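Local coordinates for DNAation factor-related protein 4 (Drosophila melanogaster, PDB 5XPC) that probably acts as a DNA endonuclease that cuts chromatin during apoptosis, represented here by its CIDE domain, which forms higher-order assemblies, at residues A7-Y12 with G26-E31; T15-T20 with V80-A85; F41-P46 with F72-P77. All coordinates share one frame; numbering follows the deposited sequence.

Interaction 1 of 3, residues A7-Y12 with G26-E31; sequences APMRGY and GANSLE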
loop_
_atom_site.group_PDB
_atom_site.type_symbol
_atom_site.label_atom_id
_atom_site.label_comp_id
_atom_site.label_asym_id
_atom_site.label_seq_id
_atom_site.Cartn_x
_atom_site.Cartn_y
_atom_site.Cartn_z
ATOM N N ALA B 7 -19.613 19.980 2.090
ATOM C CA ALA B 7 -19.066 18.700 1.669
ATOM C C ALA B 7 -20.162 17.822 1.067
ATOM O O ALA B 7 -21.313 17.860 1.509
ATOM C CB ALA B 7 -18.417 17.983 2.851
ATOM N N PRO B 8 -19.837 17.026 0.053
ATOM C CA PRO B 8 -20.879 16.241 -0.615
ATOM C C PRO B 8 -21.327 15.059 0.230
ATOM O O PRO B 8 -20.564 14.514 1.035
ATOM C CB PRO B 8 -20.193 15.778 -1.907
ATOM C CG PRO B 8 -18.754 15.684 -1.531
ATOM C CD PRO B 8 -18.503 16.790 -0.531
ATOM N N MET B 9 -22.596 14.686 0.055
ATOM C CA MET B 9 -23.104 13.440 0.616
ATOM C C MET B 9 -22.433 12.251 -0.057
ATOM O O MET B 9 -22.277 12.221 -1.282
ATOM C CB MET B 9 -24.619 13.330 0.419
ATOM C CG MET B 9 -25.434 14.265 1.267
ATOM S SD MET B 9 -25.389 13.759 2.996
ATOM C CE MET B 9 -26.227 15.153 3.749
ATOM N N ARG B 10 -22.036 11.269 0.749
ATOM C CA ARG B 10 -21.569 9.989 0.239
ATOM C C ARG B 10 -22.340 8.871 0.925
ATOM O O ARG B 10 -22.846 9.035 2.035
ATOM C CB ARG B 10 -20.067 9.801 0.459
ATOM C CG ARG B 10 -19.227 10.934 -0.111
ATOM C CD ARG B 10 -17.805 10.815 0.383
ATOM N NE ARG B 10 -17.051 9.869 -0.425
ATOM C CZ ARG B 10 -16.101 9.068 0.044
ATOM N NH1 ARG B 10 -15.789 9.070 1.337
ATOM N NH2 ARG B 10 -15.463 8.258 -0.785
ATOM N N GLY B 11 -22.430 7.732 0.243
ATOM C CA GLY B 11 -23.089 6.564 0.800
ATOM C C GLY B 11 -22.104 5.673 1.544
ATOM O O GLY B 11 -20.999 5.414 1.068
ATOM N N TYR B 12 -22.532 5.197 2.717
ATOM C CA TYR B 12 -21.738 4.299 3.556
ATOM C C TYR B 12 -22.629 3.176 4.075
ATOM O O TYR B 12 -23.858 3.285 4.072
ATOM C CB TYR B 12 -21.099 5.041 4.749
ATOM C CG TYR B 12 -20.221 6.230 4.379
ATOM C CD1 TYR B 12 -20.686 7.536 4.513
ATOM C CD2 TYR B 12 -18.922 6.046 3.907
ATOM C CE1 TYR B 12 -19.877 8.631 4.183
ATOM C CE2 TYR B 12 -18.108 7.134 3.581
ATOM C CZ TYR B 12 -18.589 8.419 3.719
ATOM O OH TYR B 12 -17.773 9.495 3.391
ATOM N N GLY B 26 -26.490 7.815 4.068
ATOM C CA GLY B 26 -25.814 8.931 3.418
ATOM C C GLY B 26 -25.353 9.959 4.440
ATOM O O GLY B 26 -26.094 10.323 5.353
ATOM N N ALA B 27 -24.109 10.410 4.288
ATOM C CA ALA B 27 -23.585 11.416 5.199
ATOM C C ALA B 27 -22.501 12.237 4.514
ATOM O O ALA B 27 -21.813 11.762 3.601
ATOM C CB ALA B 27 -23.029 10.782 6.491
ATOM N N ASN B 28 -22.345 13.475 4.982
ATOM C CA ASN B 28 -21.318 14.376 4.478
ATOM C C ASN B 28 -20.252 14.683 5.523
ATOM O O ASN B 28 -19.411 15.553 5.294
ATOM C CB ASN B 28 -21.954 15.671 3.956
ATOM C CG ASN B 28 -22.670 16.461 5.040
ATOM O OD1 ASN B 28 -22.590 16.137 6.222
ATOM N ND2 ASN B 28 -23.358 17.524 4.638
ATOM N N SER B 29 -20.280 14.003 6.670
ATOM C CA SER B 29 -19.271 14.190 7.704
ATOM C C SER B 29 -19.305 12.981 8.627
ATOM O O SER B 29 -20.308 12.262 8.703
ATOM C CB SER B 29 -19.505 15.476 8.508
ATOM O OG SER B 29 -20.586 15.309 9.419
ATOM N N LEU B 30 -18.193 12.768 9.332
ATOM C CA LEU B 30 -18.162 11.718 10.341
ATOM C C LEU B 30 -19.175 12.001 11.448
ATOM O O LEU B 30 -19.864 11.085 11.918
ATOM C CB LEU B 30 -16.752 11.586 10.914
ATOM C CG LEU B 30 -16.552 10.577 12.043
ATOM C CD1 LEU B 30 -16.940 9.177 11.582
ATOM C CD2 LEU B 30 -15.096 10.614 12.529
ATOM N N GLU B 31 -19.283 13.266 11.866
ATOM C CA GLU B 31 -20.273 13.640 12.874
ATOM C C GLU B 31 -21.677 13.222 12.452
ATOM O O GLU B 31 -22.427 12.623 13.237
ATOM C CB GLU B 31 -20.213 15.146 13.126
ATOM C CG GLU B 31 -21.328 15.665 14.010
ATOM C CD GLU B 31 -21.181 17.141 14.328
ATOM O OE1 GLU B 31 -20.524 17.861 13.544
ATOM O OE2 GLU B 31 -21.717 17.578 15.370
HETATM O O HOH W 1 -18.897 11.862 3.452
#
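Gly26 brings its CA against Arg10 O at 3.3 Å, a CA-H...O contact, and lies 4.5 Å from the CA of Gly11 in a non-hydrogen-bonded antiparallel pair. The amide of Gly26 is bound by Asp59 of the second subunit, which brings the neighbouring copy to this strand edge. Ala27 is the hydrogen-bonded partner of Arg10: Arg10 N reaches Ala27 O from above the carbonyl plane at 2.9 Å, while the return bond from Ala27 N meets Arg10 O in its carbonyl plane. This pairing closes the open end of the hairpin formed by strands 10-15 and 22-27, the first two strands of the ubiquitin-like CIDE-N fold. Ala27 O also accepts from a water that lies in the plane of the Tyr12 ring, 2.6 Å from Tyr12 OH, and Arg10 NH1 donates to the same hydroxyl; Arg10 NH2 bonds to Leu66 O. A phenylalanine in place of Tyr12 would probably leave that water and Arg10 NH1 each without one partner. At Asn28 the strand pairing ends. Met9, bent at chi2 (-71°), lays SD 3.6 Å from Asn28 N and CE near ND2, while Asn28 CB sits 3.3 Å from Ala7 O.

Interaction 2 of 3, residues T15-T20 with V80-A85; sequences TDNERT and VITTDA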
loop_
_atom_site.group_PDB
_atom_site.type_symbol
_atom_site.label_atom_id
_atom_site.label_comp_id
_atom_site.label_asym_id
_atom_site.label_seq_id
_atom_site.Cartn_x
_atom_site.Cartn_y
_atom_site.Cartn_z
ATOM N N THR B 15 -23.209 -1.510 10.248
ATOM C CA THR B 15 -23.888 -2.564 10.976
ATOM C C THR B 15 -23.283 -2.620 12.372
ATOM O O THR B 15 -22.343 -1.884 12.694
ATOM C CB THR B 15 -23.781 -3.902 10.211
ATOM O OG1 THR B 15 -24.616 -4.894 10.819
ATOM C CG2 THR B 15 -22.318 -4.382 10.139
ATOM N N ASP B 16 -23.841 -3.469 13.221
ATOM C CA ASP B 16 -23.296 -3.636 14.557
ATOM C C ASP B 16 -22.362 -4.844 14.571
ATOM O O ASP B 16 -22.147 -5.513 13.555
ATOM C CB ASP B 16 -24.408 -3.741 15.607
ATOM C CG ASP B 16 -25.415 -4.844 15.317
ATOM O OD1 ASP B 16 -25.144 -5.728 14.480
ATOM O OD2 ASP B 16 -26.489 -4.833 15.957
ATOM N N ASN B 17 -21.778 -5.113 15.737
ATOM C CA ASN B 17 -20.751 -6.146 15.799
ATOM C C ASN B 17 -21.323 -7.530 15.508
ATOM O O ASN B 17 -20.599 -8.413 15.029
ATOM C CB ASN B 17 -20.059 -6.115 17.159
ATOM C CG ASN B 17 -18.688 -6.753 17.117
ATOM O OD1 ASN B 17 -17.971 -6.647 16.116
ATOM N ND2 ASN B 17 -18.313 -7.420 18.201
ATOM N N GLU B 18 -22.616 -7.728 15.750
ATOM C CA GLU B 18 -23.259 -9.007 15.482
ATOM C C GLU B 18 -23.918 -9.074 14.110
ATOM O O GLU B 18 -24.492 -10.116 13.767
ATOM C CB GLU B 18 -24.290 -9.307 16.572
ATOM C CG GLU B 18 -23.667 -9.620 17.911
ATOM C CD GLU B 18 -22.688 -10.771 17.821
ATOM O OE1 GLU B 18 -23.030 -11.791 17.185
ATOM O OE2 GLU B 18 -21.569 -10.652 18.361
ATOM N N ARG B 19 -23.846 -7.999 13.319
ATOM C CA ARG B 19 -24.427 -7.965 11.976
ATOM C C ARG B 19 -25.928 -8.258 12.014
ATOM O O ARG B 19 -26.468 -8.937 11.139
ATOM C CB ARG B 19 -23.704 -8.933 11.032
ATOM C CG ARG B 19 -22.393 -8.412 10.444
ATOM C CD ARG B 19 -21.252 -8.388 11.468
ATOM N NE ARG B 19 -19.952 -8.175 10.825
ATOM C CZ ARG B 19 -18.806 -7.991 11.478
ATOM N NH1 ARG B 19 -18.786 -7.984 12.807
ATOM N NH2 ARG B 19 -17.678 -7.805 10.804
ATOM N N THR B 20 -26.608 -7.736 13.038
ATOM C CA THR B 20 -28.025 -8.042 13.241
ATOM C C THR B 20 -28.917 -7.214 12.329
ATOM O O THR B 20 -29.934 -7.711 11.833
ATOM C CB THR B 20 -28.434 -7.785 14.690
ATOM O OG1 THR B 20 -28.323 -6.382 14.974
ATOM C CG2 THR B 20 -27.580 -8.594 15.666
ATOM N N VAL B 80 -13.114 -3.876 20.530
ATOM C CA VAL B 80 -12.494 -4.940 19.751
ATOM C C VAL B 80 -13.615 -5.547 18.916
ATOM O O VAL B 80 -14.401 -6.377 19.385
ATOM C CB VAL B 80 -11.790 -5.971 20.636
ATOM C CG1 VAL B 80 -11.320 -7.151 19.798
ATOM C CG2 VAL B 80 -10.604 -5.319 21.351
ATOM N N ILE B 81 -13.728 -5.105 17.711
ATOM C CA ILE B 81 -14.809 -5.581 16.872
ATOM C C ILE B 81 -14.357 -6.872 16.211
ATOM O O ILE B 81 -13.159 -7.145 16.064
ATOM C CB ILE B 81 -15.229 -4.501 15.850
ATOM C CG1 ILE B 81 -14.157 -4.308 14.783
ATOM C CG2 ILE B 81 -15.482 -3.171 16.565
ATOM C CD1 ILE B 81 -14.406 -5.069 13.501
ATOM N N THR B 82 -15.332 -7.689 15.841
ATOM C CA THR B 82 -15.079 -8.888 15.059
ATOM C C THR B 82 -14.950 -8.480 13.599
ATOM O O THR B 82 -15.885 -7.907 13.029
ATOM C CB THR B 82 -16.219 -9.887 15.247
ATOM O OG1 THR B 82 -16.511 -10.018 16.643
ATOM C CG2 THR B 82 -15.843 -11.250 14.695
ATOM N N THR B 83 -13.788 -8.738 13.006
ATOM C CA THR B 83 -13.574 -8.413 11.600
ATOM C C THR B 83 -14.467 -9.273 10.705
ATOM O O THR B 83 -15.023 -10.291 11.129
ATOM C CB THR B 83 -12.111 -8.627 11.217
ATOM O OG1 THR B 83 -11.774 -10.009 11.401
ATOM C CG2 THR B 83 -11.195 -7.760 12.085
ATOM N N ASP B 84 -14.605 -8.841 9.448
ATOM C CA ASP B 84 -15.341 -9.629 8.457
ATOM C C ASP B 84 -14.820 -11.060 8.389
ATOM O O ASP B 84 -15.598 -12.022 8.404
ATOM C CB ASP B 84 -15.246 -8.977 7.075
ATOM C CG ASP B 84 -16.147 -7.767 6.928
ATOM O OD1 ASP B 84 -17.100 -7.624 7.725
ATOM O OD2 ASP B 84 -15.909 -6.966 5.997
ATOM N N ALA B 85 -13.496 -11.216 8.308
ATOM C CA ALA B 85 -12.901 -12.546 8.215
ATOM C C ALA B 85 -13.247 -13.391 9.437
ATOM O O ALA B 85 -13.662 -14.549 9.305
ATOM C CB ALA B 85 -11.388 -12.430 8.048
#
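Arg19 and Asn17 reach out of the turn between strands 10-15 and 22-27 and take hold of the backbone of Thr82, just ahead of helix 84-92. Asn17 swings its amide across by placing CG opposite the backbone N (chi1 -158°). OD1 then accepts the N-H of Thr82 at 2.9 Å, in the amide plane and on a lone pair, while ND2 lies closer to the Thr82 hydroxyl than to the backbone, without a bond to it. The Arg19 chain leaves its CA toward Thr82 and bends at chi2 (74°), which brings the guanidinium end-on to Thr82 O. NH1 and NH2 both grip this one oxygen at 2.9 Å, arriving from the same face of its carbonyl plane. NH1 also donates to Asn17 O, and NH2 makes a salt bridge to Asp84 OD1 at 3.1 Å. All three acceptors lie in the guanidinium plane, at its edge, so they fix the rotation of the group; the carboxylate itself is turned 65° from that plane and is met on its anti side. Phe87 adds a cation-pi contact with Arg19. The turn is type I, from Asp16 to Arg19, and the Asp16 carboxylate holds Thr20 N and Thr20 OG1 through the syn lone pairs of its two oxygens. Asp84 stands in the first turn of a helix whose N-cap is Thr83, so the carboxylate would probably be stabilised as an anion by both the helix end and Arg19, tying the start of the C-terminal helix to the hairpin turn.

Interaction 3 of 3, residues F41-P46 with F72-P77; sequences FPLLEP and FIVSGP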
loop_
_atom_site.group_PDB
_atom_site.type_symbol
_atom_site.label_atom_id
_atom_site.label_comp_id
_atom_site.label_asym_id
_atom_site.label_seq_id
_atom_site.Cartn_x
_atom_site.Cartn_y
_atom_site.Cartn_z
ATOM N N PHE B 41 -28.726 2.345 16.067
ATOM C CA PHE B 41 -28.097 1.516 17.100
ATOM C C PHE B 41 -27.874 2.373 18.337
ATOM O O PHE B 41 -26.836 3.047 18.454
ATOM C CB PHE B 41 -26.762 0.946 16.624
ATOM C CG PHE B 41 -26.861 0.155 15.345
ATOM C CD1 PHE B 41 -27.223 -1.188 15.372
ATOM C CD2 PHE B 41 -26.589 0.751 14.128
ATOM C CE1 PHE B 41 -27.319 -1.935 14.192
ATOM C CE2 PHE B 41 -26.677 0.011 12.940
ATOM C CZ PHE B 41 -27.045 -1.330 12.982
ATOM N N PRO B 42 -28.809 2.378 19.279
ATOM C CA PRO B 42 -28.675 3.248 20.456
ATOM C C PRO B 42 -27.511 2.857 21.352
ATOM O O PRO B 42 -27.605 1.910 22.138
ATOM C CB PRO B 42 -30.023 3.073 21.172
ATOM C CG PRO B 42 -30.967 2.671 20.097
ATOM C CD PRO B 42 -30.162 1.815 19.154
ATOM N N LEU B 43 -26.418 3.616 21.260
ATOM C CA LEU B 43 -25.199 3.370 22.013
ATOM C C LEU B 43 -24.800 4.639 22.755
ATOM O O LEU B 43 -24.994 5.750 22.253
ATOM C CB LEU B 43 -24.053 2.941 21.080
ATOM C CG LEU B 43 -24.266 1.662 20.274
ATOM C CD1 LEU B 43 -23.239 1.567 19.139
ATOM C CD2 LEU B 43 -24.146 0.483 21.220
ATOM N N LEU B 44 -24.228 4.458 23.948
ATOM C CA LEU B 44 -23.862 5.590 24.798
ATOM C C LEU B 44 -22.763 6.439 24.170
ATOM O O LEU B 44 -22.836 7.676 24.184
ATOM C CB LEU B 44 -23.408 5.085 26.165
ATOM C CG LEU B 44 -24.519 4.433 26.974
ATOM C CD1 LEU B 44 -23.954 3.764 28.212
ATOM C CD2 LEU B 44 -25.585 5.464 27.341
ATOM N N GLU B 45 -21.711 5.802 23.661
ATOM C CA GLU B 45 -20.560 6.520 23.108
ATOM C C GLU B 45 -20.181 5.860 21.786
ATOM O O GLU B 45 -19.188 5.126 21.698
ATOM C CB GLU B 45 -19.393 6.544 24.104
ATOM C CG GLU B 45 -18.096 7.066 23.503
ATOM C CD GLU B 45 -16.972 7.251 24.502
ATOM O OE1 GLU B 45 -17.189 7.061 25.728
ATOM O OE2 GLU B 45 -15.848 7.547 24.031
ATOM N N PRO B 46 -20.957 6.092 20.728
ATOM C CA PRO B 46 -20.716 5.363 19.477
ATOM C C PRO B 46 -19.457 5.839 18.766
ATOM O O PRO B 46 -19.163 7.036 18.716
ATOM C CB PRO B 46 -21.971 5.659 18.642
ATOM C CG PRO B 46 -22.473 6.959 19.184
ATOM C CD PRO B 46 -22.189 6.897 20.668
ATOM N N PHE B 72 -18.770 -0.172 7.909
ATOM C CA PHE B 72 -18.340 0.135 9.266
ATOM C C PHE B 72 -19.130 -0.684 10.277
ATOM O O PHE B 72 -20.310 -0.984 10.069
ATOM C CB PHE B 72 -18.518 1.632 9.594
ATOM C CG PHE B 72 -17.822 2.550 8.627
ATOM C CD1 PHE B 72 -16.451 2.716 8.682
ATOM C CD2 PHE B 72 -18.543 3.250 7.671
ATOM C CE1 PHE B 72 -15.796 3.557 7.775
ATOM C CE2 PHE B 72 -17.898 4.089 6.768
ATOM C CZ PHE B 72 -16.524 4.242 6.827
ATOM N N ILE B 73 -18.461 -1.044 11.376
ATOM C CA ILE B 73 -19.111 -1.504 12.598
ATOM C C ILE B 73 -19.246 -0.310 13.531
ATOM O O ILE B 73 -18.251 0.376 13.816
ATOM C CB ILE B 73 -18.302 -2.618 13.286
ATOM C CG1 ILE B 73 -17.934 -3.719 12.288
ATOM C CG2 ILE B 73 -19.065 -3.153 14.514
ATOM C CD1 ILE B 73 -19.125 -4.407 11.694
ATOM N N VAL B 74 -20.456 -0.052 14.021
ATOM C CA VAL B 74 -20.648 0.955 15.060
ATOM C C VAL B 74 -20.655 0.249 16.409
ATOM O O VAL B 74 -21.305 -0.794 16.576
ATOM C CB VAL B 74 -21.928 1.781 14.841
ATOM C CG1 VAL B 74 -23.183 0.903 14.851
ATOM C CG2 VAL B 74 -22.018 2.906 15.892
ATOM N N SER B 75 -19.910 0.797 17.364
ATOM C CA SER B 75 -19.736 0.153 18.660
ATOM C C SER B 75 -19.334 1.207 19.678
ATOM O O SER B 75 -19.072 2.361 19.335
ATOM C CB SER B 75 -18.682 -0.953 18.581
ATOM O OG SER B 75 -18.561 -1.632 19.810
ATOM N N GLY B 76 -19.269 0.791 20.941
ATOM C CA GLY B 76 -18.767 1.646 21.986
ATOM C C GLY B 76 -17.292 1.959 21.836
ATOM O O GLY B 76 -16.675 1.728 20.793
ATOM N N PRO B 77 -16.703 2.506 22.893
ATOM C CA PRO B 77 -15.309 2.961 22.824
ATOM C C PRO B 77 -14.317 1.816 22.917
ATOM O O PRO B 77 -14.605 0.747 23.464
ATOM C CB PRO B 77 -15.153 3.875 24.046
ATOM C CG PRO B 77 -16.449 3.916 24.721
ATOM C CD PRO B 77 -17.365 2.880 24.144
#
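Phe41, the first residue to leave helical geometry after helix 30-40, sets its ring against Val74: CD2 comes within 3.5 Å of Val74 CG1, with the ring and the valine side chain crossing at a slant. Val14 of the neighbouring strand also touches Phe41. Leu43 follows with a single methyl, CD1, which lies 3.7 Å from Val74 CG2 and is nearly as close to Ser75 CA. Val74 thus divides its branches, CG1 for the phenylalanine and CG2 for the leucine; its chi1 of 60° wedges CG1 between its own backbone N and carbonyl carbon and turns CG2 opposite that N. The loop that carries these residues connects helix 30-40 to edge strand 47-50 in the ubiquitin-like fold, and it runs past the end of strand 71-75, which is flanked in the sheet by strands 10-15 and 47-50. Glu45 stretches its side chain over the ring of Pro77, CG opposite the backbone N (chi1 170°) and the chain extended beyond it, until CD stands 3.4 Å from Pro77 CG. Its carbonyl receives a CA-H...O contact from Gly76 CA at 3.5 Å. Pro46 returns the same kind of contact, its CA lying 3.4 Å from Ser75 O, and adds CB to the apolar patch at 3.9 Å from Val74 CG2. Pro46 also packs on Ile34 and Lys38 of helix 30-40.

In the fold
The three contacts lie in one ubiquitin-like CIDE-N domain built on a mixed sheet, ordered 22-27, 10-15, 71-75, 47-50. Interaction 1 pairs the first two strands and closes before interaction 3 opens; the segments of interactions 1 and 2 alternate along the chain, and interaction 3 is nested inside the loop that interaction 2 closes. The centres of interactions 1 and 2 stand about 22 Å apart, on opposite sides of the chain's centre, whereas interactions 2 and 3 are about 11 Å apart and share probable backbone hydrogen bonds between Thr15 and strand 71-75. Tyr12 packs on Phe72, linking interactions 1 and 3. Interaction 1 also faces the second subunit, so this hairpin edge takes part in the assembly.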